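Local atomic coordinates of alkane monooxygenase (Geobacillus thermodenitrificans, PDB entry 3B9O), a protein that belongs to the luciferase-like monooxygenase family, is built on a TIM-barrel fold and carries flavin mononucleotide in a pocket of the barrel. Residues Asn13-Ile18 with Gln79-Asp84; Thr355-Ala360 with Val394-Lys399; Leu165-Lys170 with Ile199-Lys204; Arg118-Asp123 with His212-Ser217. All coordinates share one frame; numbering follows the deposited sequence.

Contact 1 of 4, residues Asn13-Ile18 with Gln79-Asp84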
loop_
_atom_site.group_PDB
_atom_site.type_symbol
_atom_site.label_atom_id
_atom_site.label_comp_id
_atom_site.label_asym_id
_atom_site.label_seq_id
_atom_site.Cartn_x
_atom_site.Cartn_y
_atom_site.Cartn_z
ATOM N N ASN A 13 -10.263 4.548 0.287
ATOM C CA ASN A 13 -11.237 5.633 0.349
ATOM C C ASN A 13 -12.489 5.249 -0.504
ATOM O O ASN A 13 -12.764 5.860 -1.543
ATOM C CB ASN A 13 -10.596 6.925 -0.179
ATOM C CG ASN A 13 -11.345 8.162 0.220
ATOM O OD1 ASN A 13 -10.883 9.285 -0.047
ATOM N ND2 ASN A 13 -12.487 7.988 0.917
ATOM N N CYS A 14 -13.224 4.242 -0.049
ATOM C CA CYS A 14 -14.413 3.752 -0.759
ATOM C C CYS A 14 -15.256 2.972 0.217
ATOM O O CYS A 14 -14.910 2.891 1.387
ATOM C CB CYS A 14 -14.041 2.870 -1.963
ATOM S SG CYS A 14 -13.179 1.282 -1.560
ATOM N N VAL A 15 -16.304 2.324 -0.280
ATOM C CA VAL A 15 -17.185 1.536 0.581
ATOM C C VAL A 15 -16.684 0.096 0.703
ATOM O O VAL A 15 -16.206 -0.299 1.794
ATOM C CB VAL A 15 -18.669 1.596 0.104
ATOM C CG1 VAL A 15 -19.575 0.678 0.959
ATOM C CG2 VAL A 15 -19.151 3.052 0.035
ATOM N N GLY A 16 -16.775 -0.679 -0.380
ATOM C CA GLY A 16 -16.362 -2.090 -0.349
ATOM C C GLY A 16 -14.955 -2.177 -0.887
ATOM O O GLY A 16 -14.725 -1.917 -2.061
ATOM N N HIS A 17 -14.012 -2.532 -0.011
ATOM C CA HIS A 17 -12.600 -2.656 -0.363
ATOM C C HIS A 17 -12.213 -4.138 -0.665
ATOM O O HIS A 17 -12.067 -4.519 -1.827
ATOM C CB HIS A 17 -11.745 -2.053 0.759
ATOM C CG HIS A 17 -10.262 -2.117 0.511
ATOM N ND1 HIS A 17 -9.338 -1.885 1.515
ATOM C CD2 HIS A 17 -9.543 -2.346 -0.616
ATOM C CE1 HIS A 17 -8.115 -1.989 1.014
ATOM N NE2 HIS A 17 -8.212 -2.281 -0.271
ATOM N N ILE A 18 -12.083 -4.956 0.380
ATOM C CA ILE A 18 -11.710 -6.377 0.234
ATOM C C ILE A 18 -12.863 -7.323 0.646
ATOM O O ILE A 18 -13.174 -8.250 -0.100
ATOM C CB ILE A 18 -10.428 -6.757 1.055
ATOM C CG1 ILE A 18 -9.212 -5.907 0.641
ATOM C CG2 ILE A 18 -10.119 -8.275 0.938
ATOM C CD1 ILE A 18 -8.794 -6.037 -0.854
ATOM N N GLN A 79 -15.479 -1.080 -4.752
ATOM C CA GLN A 79 -14.479 -0.058 -5.099
ATOM C C GLN A 79 -15.022 1.051 -6.009
ATOM O O GLN A 79 -14.268 1.780 -6.616
ATOM C CB GLN A 79 -13.194 -0.699 -5.641
ATOM C CG GLN A 79 -12.431 -1.378 -4.481
ATOM C CD GLN A 79 -11.134 -2.085 -4.854
ATOM O OE1 GLN A 79 -10.373 -1.632 -5.710
ATOM N NE2 GLN A 79 -10.867 -3.199 -4.176
ATOM N N ILE A 80 -16.357 1.136 -6.077
ATOM C CA ILE A 80 -17.099 2.245 -6.701
ATOM C C ILE A 80 -18.350 2.449 -5.803
ATOM O O ILE A 80 -18.989 1.491 -5.399
ATOM C CB ILE A 80 -17.409 1.985 -8.224
ATOM C CG1 ILE A 80 -17.918 3.288 -8.909
ATOM C CG2 ILE A 80 -18.355 0.740 -8.401
ATOM C CD1 ILE A 80 -18.052 3.255 -10.427
ATOM N N PRO A 81 -18.594 3.674 -5.344
ATOM C CA PRO A 81 -17.806 4.895 -5.550
ATOM C C PRO A 81 -16.409 4.790 -4.872
ATOM O O PRO A 81 -16.221 3.973 -3.938
ATOM C CB PRO A 81 -18.653 5.953 -4.861
ATOM C CG PRO A 81 -19.346 5.169 -3.730
ATOM C CD PRO A 81 -19.728 3.904 -4.427
ATOM N N VAL A 82 -15.457 5.582 -5.371
ATOM C CA VAL A 82 -14.109 5.688 -4.795
ATOM C C VAL A 82 -13.682 7.155 -4.806
ATOM O O VAL A 82 -13.773 7.804 -5.845
ATOM C CB VAL A 82 -12.965 5.183 -5.691
ATOM C CG1 VAL A 82 -11.731 4.654 -4.929
ATOM C CG2 VAL A 82 -13.361 4.634 -7.065
ATOM N N ASN A 83 -13.180 7.643 -3.682
ATOM C CA ASN A 83 -12.650 8.997 -3.593
ATOM C C ASN A 83 -11.135 8.980 -3.597
ATOM O O ASN A 83 -10.517 7.936 -3.386
ATOM C CB ASN A 83 -13.182 9.703 -2.312
ATOM C CG ASN A 83 -14.666 10.165 -2.442
ATOM O OD1 ASN A 83 -15.260 10.734 -1.497
ATOM N ND2 ASN A 83 -15.242 9.953 -3.612
ATOM N N ASP A 84 -10.529 10.152 -3.782
ATOM C CA ASP A 84 -9.070 10.246 -3.903
ATOM C C ASP A 84 -8.421 10.111 -2.525
ATOM O O ASP A 84 -8.796 10.843 -1.581
ATOM C CB ASP A 84 -8.683 11.588 -4.545
ATOM C CG ASP A 84 -7.186 11.807 -4.546
ATOM O OD1 ASP A 84 -6.731 12.716 -3.869
ATOM O OD2 ASP A 84 -6.455 11.055 -5.199
HETATM O O HOH W 1 -17.047 1.744 -2.886
#

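Contact 2 of 4, residues Thr355-Ala360 with Val394-Lys399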
loop_
_atom_site.group_PDB
_atom_site.type_symbol
_atom_site.label_atom_id
_atom_site.label_comp_id
_atom_site.label_asym_id
_atom_site.label_seq_id
_atom_site.Cartn_x
_atom_site.Cartn_y
_atom_site.Cartn_z
ATOM N N THR A 355 -7.729 -16.621 19.841
ATOM C CA THR A 355 -7.333 -15.757 20.963
ATOM C C THR A 355 -6.111 -14.949 20.571
ATOM O O THR A 355 -5.438 -15.304 19.600
ATOM C CB THR A 355 -7.001 -16.586 22.197
ATOM O OG1 THR A 355 -5.860 -17.402 21.880
ATOM C CG2 THR A 355 -8.214 -17.483 22.591
ATOM N N PRO A 356 -5.784 -13.887 21.347
ATOM C CA PRO A 356 -4.575 -13.111 21.042
ATOM C C PRO A 356 -3.279 -13.913 21.078
ATOM O O PRO A 356 -2.378 -13.589 20.312
ATOM C CB PRO A 356 -4.523 -12.052 22.136
ATOM C CG PRO A 356 -5.933 -11.974 22.689
ATOM C CD PRO A 356 -6.535 -13.325 22.485
ATOM N N LYS A 357 -3.171 -14.905 21.970
ATOM C CA LYS A 357 -1.980 -15.737 21.993
ATOM C C LYS A 357 -1.807 -16.424 20.644
ATOM O O LYS A 357 -0.706 -16.373 20.061
ATOM C CB LYS A 357 -1.939 -16.769 23.137
ATOM C CG LYS A 357 -0.514 -17.462 23.206
ATOM C CD LYS A 357 -0.457 -18.643 24.164
ATOM C CE LYS A 357 0.917 -19.340 24.035
ATOM N NZ LYS A 357 0.962 -20.102 22.724
ATOM N N LYS A 358 -2.879 -17.031 20.151
ATOM C CA LYS A 358 -2.858 -17.702 18.828
ATOM C C LYS A 358 -2.526 -16.748 17.677
ATOM O O LYS A 358 -1.679 -17.073 16.820
ATOM C CB LYS A 358 -4.175 -18.421 18.523
ATOM C CG LYS A 358 -4.196 -19.053 17.122
ATOM C CD LYS A 358 -5.317 -20.035 16.933
ATOM C CE LYS A 358 -5.282 -20.524 15.474
ATOM N NZ LYS A 358 -6.622 -20.684 14.902
ATOM N N VAL A 359 -3.200 -15.603 17.620
ATOM C CA VAL A 359 -2.934 -14.645 16.501
ATOM C C VAL A 359 -1.461 -14.259 16.485
ATOM O O VAL A 359 -0.790 -14.230 15.438
ATOM C CB VAL A 359 -3.845 -13.368 16.620
ATOM C CG1 VAL A 359 -3.494 -12.281 15.572
ATOM C CG2 VAL A 359 -5.330 -13.768 16.529
ATOM N N ALA A 360 -0.963 -13.916 17.656
ATOM C CA ALA A 360 0.413 -13.533 17.816
ATOM C C ALA A 360 1.385 -14.653 17.424
ATOM O O ALA A 360 2.425 -14.407 16.740
ATOM C CB ALA A 360 0.652 -13.088 19.275
ATOM N N VAL A 394 -2.471 -6.364 20.294
ATOM C CA VAL A 394 -1.342 -5.445 20.504
ATOM C C VAL A 394 -0.636 -5.677 21.892
ATOM O O VAL A 394 0.587 -5.782 21.934
ATOM C CB VAL A 394 -1.736 -3.953 20.252
ATOM C CG1 VAL A 394 -0.773 -2.979 20.978
ATOM C CG2 VAL A 394 -1.808 -3.673 18.692
ATOM N N PRO A 395 -1.398 -5.755 23.004
ATOM C CA PRO A 395 -0.720 -5.977 24.313
ATOM C C PRO A 395 0.022 -7.335 24.377
ATOM O O PRO A 395 1.110 -7.435 24.972
ATOM C CB PRO A 395 -1.879 -5.927 25.346
ATOM C CG PRO A 395 -2.964 -5.212 24.645
ATOM C CD PRO A 395 -2.852 -5.567 23.168
ATOM N N GLU A 396 -0.548 -8.345 23.723
ATOM C CA GLU A 396 0.077 -9.669 23.620
ATOM C C GLU A 396 1.407 -9.605 22.841
ATOM O O GLU A 396 2.421 -10.142 23.274
ATOM C CB GLU A 396 -0.891 -10.636 22.940
ATOM C CG GLU A 396 -0.297 -12.054 22.672
ATOM C CD GLU A 396 -0.150 -12.890 23.944
ATOM O OE1 GLU A 396 -0.800 -12.562 24.980
ATOM O OE2 GLU A 396 0.617 -13.878 23.880
ATOM N N LEU A 397 1.385 -8.956 21.689
ATOM C CA LEU A 397 2.597 -8.707 20.919
ATOM C C LEU A 397 3.630 -7.896 21.715
ATOM O O LEU A 397 4.824 -8.180 21.648
ATOM C CB LEU A 397 2.244 -7.929 19.636
ATOM C CG LEU A 397 2.053 -8.595 18.282
ATOM C CD1 LEU A 397 2.070 -10.115 18.247
ATOM C CD2 LEU A 397 0.978 -7.909 17.389
ATOM N N GLN A 398 3.173 -6.850 22.404
ATOM C CA GLN A 398 4.062 -5.963 23.193
ATOM C C GLN A 398 4.782 -6.688 24.352
ATOM O O GLN A 398 5.997 -6.556 24.521
ATOM C CB GLN A 398 3.282 -4.760 23.734
ATOM C CG GLN A 398 2.903 -3.748 22.644
ATOM C CD GLN A 398 1.958 -2.633 23.107
ATOM O OE1 GLN A 398 2.033 -1.499 22.589
ATOM N NE2 GLN A 398 1.071 -2.933 24.041
ATOM N N LYS A 399 4.023 -7.482 25.108
ATOM C CA LYS A 399 4.554 -8.271 26.233
ATOM C C LYS A 399 5.650 -9.244 25.748
ATOM O O LYS A 399 6.626 -9.520 26.452
ATOM C CB LYS A 399 3.395 -8.979 26.944
ATOM C CG LYS A 399 3.684 -10.364 27.457
ATOM C CD LYS A 399 2.643 -11.388 26.966
ATOM C CE LYS A 399 1.397 -11.426 27.850
ATOM N NZ LYS A 399 0.593 -12.671 27.562
#

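Contact 3 of 4, residues Leu165-Lys170 with Ile199-Lys204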
loop_
_atom_site.group_PDB
_atom_site.type_symbol
_atom_site.label_atom_id
_atom_site.label_comp_id
_atom_site.label_asym_id
_atom_site.label_seq_id
_atom_site.Cartn_x
_atom_site.Cartn_y
_atom_site.Cartn_z
ATOM N N LEU A 165 9.546 6.946 -12.060
ATOM C CA LEU A 165 10.395 7.014 -10.855
ATOM C C LEU A 165 11.723 7.744 -11.113
ATOM O O LEU A 165 12.167 8.517 -10.277
ATOM C CB LEU A 165 10.603 5.624 -10.257
ATOM C CG LEU A 165 9.492 5.115 -9.310
ATOM C CD1 LEU A 165 9.922 3.761 -8.851
ATOM C CD2 LEU A 165 9.322 6.024 -8.091
ATOM N N GLU A 166 12.345 7.513 -12.279
ATOM C CA GLU A 166 13.595 8.207 -12.666
ATOM C C GLU A 166 13.366 9.716 -12.517
ATOM O O GLU A 166 14.169 10.422 -11.890
ATOM C CB GLU A 166 13.991 7.870 -14.137
ATOM C CG GLU A 166 15.464 8.209 -14.509
ATOM C CD GLU A 166 15.887 8.081 -16.044
ATOM O OE1 GLU A 166 17.008 8.615 -16.342
ATOM O OE2 GLU A 166 15.152 7.495 -16.930
ATOM N N VAL A 167 12.257 10.180 -13.103
ATOM C CA VAL A 167 11.855 11.613 -13.104
ATOM C C VAL A 167 11.627 12.133 -11.692
ATOM O O VAL A 167 12.179 13.177 -11.320
ATOM C CB VAL A 167 10.560 11.868 -13.967
ATOM C CG1 VAL A 167 10.076 13.294 -13.829
ATOM C CG2 VAL A 167 10.812 11.511 -15.472
ATOM N N CYS A 168 10.846 11.382 -10.900
ATOM C CA CYS A 168 10.572 11.763 -9.509
ATOM C C CYS A 168 11.848 11.793 -8.685
ATOM O O CYS A 168 12.131 12.789 -7.987
ATOM C CB CYS A 168 9.491 10.830 -8.904
ATOM S SG CYS A 168 7.894 11.123 -9.702
ATOM N N TYR A 169 12.675 10.746 -8.803
ATOM C CA TYR A 169 13.980 10.748 -8.087
ATOM C C TYR A 169 14.830 11.982 -8.439
ATOM O O TYR A 169 15.378 12.625 -7.545
ATOM C CB TYR A 169 14.839 9.505 -8.402
ATOM C CG TYR A 169 14.292 8.148 -8.000
ATOM C CD1 TYR A 169 14.646 7.012 -8.739
ATOM C CD2 TYR A 169 13.427 7.987 -6.892
ATOM C CE1 TYR A 169 14.187 5.744 -8.403
ATOM C CE2 TYR A 169 12.954 6.697 -6.529
ATOM C CZ TYR A 169 13.336 5.592 -7.311
ATOM O OH TYR A 169 12.900 4.337 -6.979
ATOM N N LYS A 170 14.953 12.315 -9.737
ATOM C CA LYS A 170 15.726 13.528 -10.124
ATOM C C LYS A 170 15.170 14.804 -9.489
ATOM O O LYS A 170 15.908 15.575 -8.919
ATOM C CB LYS A 170 15.783 13.686 -11.633
ATOM C CG LYS A 170 16.663 12.611 -12.328
ATOM C CD LYS A 170 16.351 12.581 -13.834
ATOM C CE LYS A 170 17.189 11.460 -14.441
ATOM N NZ LYS A 170 17.248 11.558 -15.900
ATOM N N ILE A 199 16.781 19.482 -14.177
ATOM C CA ILE A 199 17.138 18.053 -14.171
ATOM C C ILE A 199 17.437 17.541 -15.578
ATOM O O ILE A 199 18.094 16.516 -15.734
ATOM C CB ILE A 199 16.054 17.138 -13.493
ATOM C CG1 ILE A 199 14.718 17.217 -14.260
ATOM C CG2 ILE A 199 15.956 17.473 -11.987
ATOM C CD1 ILE A 199 13.685 16.090 -13.952
ATOM N N ASN A 200 16.950 18.252 -16.590
ATOM C CA ASN A 200 17.198 17.881 -17.983
ATOM C C ASN A 200 16.988 16.414 -18.255
ATOM O O ASN A 200 17.885 15.705 -18.791
ATOM C CB ASN A 200 18.595 18.320 -18.417
ATOM C CG ASN A 200 18.779 19.796 -18.267
ATOM O OD1 ASN A 200 19.674 20.240 -17.568
ATOM N ND2 ASN A 200 17.879 20.573 -18.872
ATOM N N HIS A 201 15.800 15.955 -17.878
ATOM C CA HIS A 201 15.423 14.589 -18.131
ATOM C C HIS A 201 14.873 14.440 -19.539
ATOM O O HIS A 201 14.061 15.219 -20.008
ATOM C CB HIS A 201 14.396 14.064 -17.110
ATOM C CG HIS A 201 13.842 12.726 -17.479
ATOM N ND1 HIS A 201 14.361 11.554 -16.984
ATOM C CD2 HIS A 201 12.870 12.370 -18.347
ATOM C CE1 HIS A 201 13.724 10.530 -17.526
ATOM N NE2 HIS A 201 12.808 11.000 -18.348
ATOM N N SER A 202 15.298 13.364 -20.175
ATOM C CA SER A 202 14.948 13.097 -21.539
ATOM C C SER A 202 14.903 11.583 -21.653
ATOM O O SER A 202 15.914 10.928 -21.452
ATOM C CB SER A 202 16.055 13.706 -22.429
ATOM O OG SER A 202 15.492 14.096 -23.665
ATOM N N GLY A 203 13.743 11.011 -21.942
ATOM C CA GLY A 203 13.664 9.568 -22.085
ATOM C C GLY A 203 12.582 9.215 -23.064
ATOM O O GLY A 203 12.029 10.101 -23.721
ATOM N N LYS A 204 12.235 7.934 -23.124
ATOM C CA LYS A 204 11.223 7.448 -24.036
ATOM C C LYS A 204 9.819 8.013 -23.781
ATOM O O LYS A 204 9.087 8.339 -24.736
ATOM C CB LYS A 204 11.188 5.929 -23.984
ATOM C CG LYS A 204 10.014 5.259 -24.670
ATOM C CD LYS A 204 10.241 3.762 -24.718
ATOM C CE LYS A 204 9.316 3.109 -25.716
ATOM N NZ LYS A 204 9.456 1.655 -25.540
HETATM O O HOH W 2 18.775 14.006 -16.323
#

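Contact 4 of 4, residues Arg118-Asp123 with His212-Ser217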
loop_
_atom_site.group_PDB
_atom_site.type_symbol
_atom_site.label_atom_id
_atom_site.label_comp_id
_atom_site.label_asym_id
_atom_site.label_seq_id
_atom_site.Cartn_x
_atom_site.Cartn_y
_atom_site.Cartn_z
ATOM N N ARG A 118 3.047 17.132 -5.486
ATOM C CA ARG A 118 2.077 16.617 -4.492
ATOM C C ARG A 118 2.763 15.857 -3.347
ATOM O O ARG A 118 2.428 16.057 -2.159
ATOM C CB ARG A 118 0.995 15.699 -5.126
ATOM C CG ARG A 118 -0.113 16.459 -5.908
ATOM C CD ARG A 118 -1.228 15.501 -6.283
ATOM N NE ARG A 118 -2.145 16.189 -7.194
ATOM C CZ ARG A 118 -1.998 16.262 -8.508
ATOM N NH1 ARG A 118 -0.990 15.634 -9.118
ATOM N NH2 ARG A 118 -2.884 16.952 -9.216
ATOM N N MET A 119 3.680 14.954 -3.706
ATOM C CA MET A 119 4.405 14.140 -2.719
ATOM C C MET A 119 5.365 14.984 -1.893
ATOM O O MET A 119 5.498 14.772 -0.689
ATOM C CB MET A 119 5.165 12.985 -3.390
ATOM C CG MET A 119 4.258 11.947 -4.041
ATOM S SD MET A 119 3.042 11.249 -2.897
ATOM C CE MET A 119 1.630 12.153 -3.298
ATOM N N SER A 120 6.059 15.917 -2.531
ATOM C CA SER A 120 6.918 16.843 -1.768
ATOM C C SER A 120 6.074 17.656 -0.760
ATOM O O SER A 120 6.514 17.900 0.369
ATOM C CB SER A 120 7.697 17.792 -2.675
ATOM O OG SER A 120 8.760 17.107 -3.363
ATOM N N THR A 121 4.882 18.054 -1.192
ATOM C CA THR A 121 3.963 18.840 -0.354
ATOM C C THR A 121 3.543 18.026 0.880
ATOM O O THR A 121 3.643 18.521 2.001
ATOM C CB THR A 121 2.715 19.343 -1.158
ATOM O OG1 THR A 121 3.159 20.200 -2.223
ATOM C CG2 THR A 121 1.751 20.129 -0.235
ATOM N N LEU A 122 3.126 16.779 0.669
ATOM C CA LEU A 122 2.776 15.919 1.801
ATOM C C LEU A 122 3.990 15.598 2.656
ATOM O O LEU A 122 3.858 15.504 3.859
ATOM C CB LEU A 122 2.072 14.642 1.362
ATOM C CG LEU A 122 0.753 14.842 0.604
ATOM C CD1 LEU A 122 0.228 13.493 -0.008
ATOM C CD2 LEU A 122 -0.333 15.522 1.514
ATOM N N ASP A 123 5.165 15.418 2.047
ATOM C CA ASP A 123 6.363 15.179 2.840
ATOM C C ASP A 123 6.667 16.351 3.805
ATOM O O ASP A 123 7.099 16.126 4.938
ATOM C CB ASP A 123 7.595 14.868 1.957
ATOM C CG ASP A 123 8.726 14.209 2.764
ATOM O OD1 ASP A 123 8.392 13.280 3.496
ATOM O OD2 ASP A 123 9.931 14.571 2.625
ATOM N N HIS A 212 12.608 21.199 -10.021
ATOM C CA HIS A 212 11.451 20.871 -9.201
ATOM C C HIS A 212 10.881 22.186 -8.623
ATOM O O HIS A 212 11.594 23.194 -8.455
ATOM C CB HIS A 212 11.918 19.922 -8.092
ATOM C CG HIS A 212 10.817 19.337 -7.265
ATOM N ND1 HIS A 212 9.587 18.995 -7.793
ATOM C CD2 HIS A 212 10.793 18.965 -5.961
ATOM C CE1 HIS A 212 8.842 18.444 -6.842
ATOM N NE2 HIS A 212 9.546 18.421 -5.722
ATOM N N LEU A 213 9.585 22.180 -8.350
ATOM C CA LEU A 213 8.906 23.362 -7.804
ATOM C C LEU A 213 9.078 23.502 -6.278
ATOM O O LEU A 213 8.855 24.566 -5.738
ATOM C CB LEU A 213 7.405 23.291 -8.167
ATOM C CG LEU A 213 7.047 23.538 -9.669
ATOM C CD1 LEU A 213 5.574 23.227 -9.990
ATOM C CD2 LEU A 213 7.442 24.962 -10.186
ATOM N N CYS A 214 9.478 22.422 -5.600
ATOM C CA CYS A 214 9.504 22.373 -4.139
ATOM C C CYS A 214 10.919 22.316 -3.550
ATOM O O CYS A 214 11.871 21.772 -4.143
ATOM C CB CYS A 214 8.686 21.152 -3.629
ATOM S SG CYS A 214 7.145 20.888 -4.479
ATOM N N GLU A 215 11.057 22.876 -2.364
ATOM C CA GLU A 215 12.326 22.852 -1.655
ATOM C C GLU A 215 12.483 21.491 -0.991
ATOM O O GLU A 215 11.462 20.796 -0.809
ATOM C CB GLU A 215 12.407 23.972 -0.637
ATOM C CG GLU A 215 11.514 23.771 0.647
ATOM C CD GLU A 215 11.630 24.980 1.563
ATOM O OE1 GLU A 215 12.571 24.954 2.390
ATOM O OE2 GLU A 215 10.808 25.948 1.443
ATOM N N PRO A 216 13.747 21.094 -0.662
ATOM C CA PRO A 216 13.976 19.806 0.045
ATOM C C PRO A 216 13.097 19.615 1.312
ATOM O O PRO A 216 12.983 20.518 2.170
ATOM C CB PRO A 216 15.477 19.821 0.380
ATOM C CG PRO A 216 16.090 20.701 -0.687
ATOM C CD PRO A 216 15.018 21.780 -0.992
ATOM N N SER A 217 12.469 18.438 1.377
ATOM C CA SER A 217 11.553 18.103 2.473
ATOM C C SER A 217 12.287 17.049 3.319
ATOM O O SER A 217 13.386 16.591 2.869
ATOM C CB SER A 217 10.254 17.600 1.880
ATOM O OG SER A 217 10.505 16.387 1.150
HETATM O O HOH W 3 10.407 16.127 -1.601
#

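Contact 1 of 4, residues Asn13-Ile18 with Gln79-Asp84
Asn-13 to Ile-18 and Gln-79 to Asp-84 are two loop segments that run side by side and meet through their backbones. The CA atoms of Cys-14 and Val-82 are 4.5 Å apart. Near one end Asn-83 N gives a nearly straight bond of 2.8 Å to Asn-13 O (166° at the hydrogen). Further along, Gln-79 N bonds to Gly-16 O at 2.9 Å in a more bent geometry. Between them a water accepts from Val-15 N and donates to Pro-81 O. The peptide before Pro-81 is cis.

The Gln-79 side chain reaches across to the 13-18 loop. Its chain is extended beyond CG, and Gln-79 NE2 donates to His-17 O at 2.9 Å. That oxygen lies close to the amide plane. Gln-79 NE2 also sits at the edge of the imidazole, 3.9 Å from His-17 CD2. Tyr-63 holds the other end of the amide at OE1, which fixes its rotation. Cys-14 SG rests 4.0 Å from Gln-79 CG. At the outer side Val-15 CG2 touches Pro-81 CG.

The His-17 side chain lies about 6 Å from the flavin mononucleotide. The 13-18 loop follows strand 6-12, whose Met-12 touches Gln-79 and Val-82. Helix 305-316 adds His-311 against Gln-79 and Ile-18.

Contact 2 of 4, residues Thr355-Ala360 with Val394-Lys399
Glu-396 makes the largest share of the contact, lying across the first turn of the helix that starts at Pro-356. Glu-396 CB meets Pro-356 CB at 4.0 Å. Glu-396 CG turns in against Ala-360 CB at 3.7 Å and lies 3.5 Å from Pro-356 O. The chain bends at the next bond (chi2 73°), which carries the carboxylate over the backbone of Lys-357, with Glu-396 OE2 3.7 Å from Lys-357 CA. Beside it, Leu-397 CD1 presses on Ala-360 CB at 3.5 Å, tighter than usual for two carbons. No hydrogen bond joins the two segments.

The helical segments 356-360 and 394-399 cross at -62°, their axes 9.0 Å apart at closest approach. Both belong to the outer layer of the TIM barrel. Helix 356-370 follows strand 350-354, and helix 384-399 follows strand 374-378. Pro-356 and Val-359 also touch strand 276-285, so helix 356-370 is seated on the barrel wall.

The Glu-396 carboxylate has salt-bridge partners on its own side. Lys-399 NZ meets Glu-396 OE1 at 2.9 Å from above the carboxylate plane, and Arg-400 pairs with OE2. Lys-357 NZ turns to a salt bridge with Asp-361 and stays 6.3 Å from Glu-396 OE2. Thr-355 is the N-cap of helix 356-370, and its OG1 accepts a weak bond from Lys-358 N.

Contact 3 of 4, residues Leu165-Lys170 with Ile199-Lys204
Val-167 and His-201 form the close-packed part of this contact. The methyl CG2 of Val-167 stands over the centre of the imidazole, 3.5 Å from the His-201 ring centroid and 9° off its normal. This is a CH-pi contact. Next to it Ile-199 lies on the end of the segment at Lys-170. Ile-199 CG2 is 3.8 Å from Lys-170 CB and 3.6 Å from Lys-170 O, and Ile-199 CD1 also reaches Lys-170 CB.

His-201 begins the short strand 201-202, which pairs with strand 207-208 in a small antiparallel hairpin. The hairpin lies outside the barrel sheet, in the long excursion between strands 130-135 and 223-227. Here it rests on helix 154-174.

Against this apolar packing stands the partly exposed side of Lys-170 and Glu-166, where a water enters the contact. It accepts from Lys-170 NZ and donates to Ile-199 O. The extended Lys-170 chain brings NZ to the imidazole edge. Lys-170 NZ donates to His-201 ND1 at 3.1 Å, tilted 21° from the ring plane. Lys-170 NZ also makes a salt bridge of 3.0 Å with Glu-166 OE1, one helical turn back. The Glu-166 carboxylate is steep to the ring, 80° between planes, with Glu-166 OE2 3.4 Å from His-201 CE1. Glu-163 takes the other ring nitrogen, NE2, so both nitrogens are engaged and the ring's rotation is fixed. Tyr-433 touches Glu-166 and Lys-170 from the C-terminal part of the chain.

Contact 4 of 4, residues Arg118-Asp123 with His212-Ser217
Ser-120 packs its CB against Cys-214, 3.6 Å from SG, while its OG turns to the edge of the His-212 ring. Ser-120 OG and His-212 NE2 are hydrogen-bonded at 2.8 Å, with the oxygen in the ring plane. Either atom could be the donor. The OG of Ser-120 stands anti to its carbonyl carbon (chi1 -73°), the position from which it reaches the ring. A water lies 2.6 Å from Ser-120 OG and donates to Ser-217 OG at 2.8 Å. It thus bridges two serines on facing segments.

One helical turn after Ser-120, Asp-123 also faces the loop. Ser-217 OG donates to Asp-123 OD2 in a very short bond, modelled at 2.4 Å, a doubtful length. Ser-217 holds OG between its backbone N and carbonyl carbon (chi1 63°), and from there OG faces both the carboxylate and the water. Asp-123 OD2 accepts from the backbone N of Gln-219 as well.

The helix is 112-125 of the barrel's outer layer. The loop leads from strand 207-208 into barrel strand 223-227. Trp-172 of helix 154-174 touches Ser-120 and meets the His-212 ring at a steep angle.

Most of the contact is buried. The two serine hydroxyls and Asp-123 OD2 find partners in side chains, the bridging water or nearby backbone. The backbone N-H of Gln-219 would probably favour the charged form of the Asp-123 carboxylate.

Overall arrangement
Contact 1 comes first along the chain and contact 2 last. Contact 3 falls between the two segments of contact 4. Contacts 3 and 4 are neighbours, with centres 16 Å apart on the same side of the chain's centre. Both join the excursion between barrel strands 130-135 and 223-227 to outer helices, contact 3 to helix 154-174 and contact 4 to helix 112-125. Contact 2 lies on the opposite side from contact 3, 46 Å between centres, and pairs two late outer helices. Contact 1 joins the loop after strand 6-12 to the loop between helices 71-75 and 89-94. Contacts 2, 3 and 4 thus lie in outer parts of the fold, while contact 1 sits by the flavin pocket.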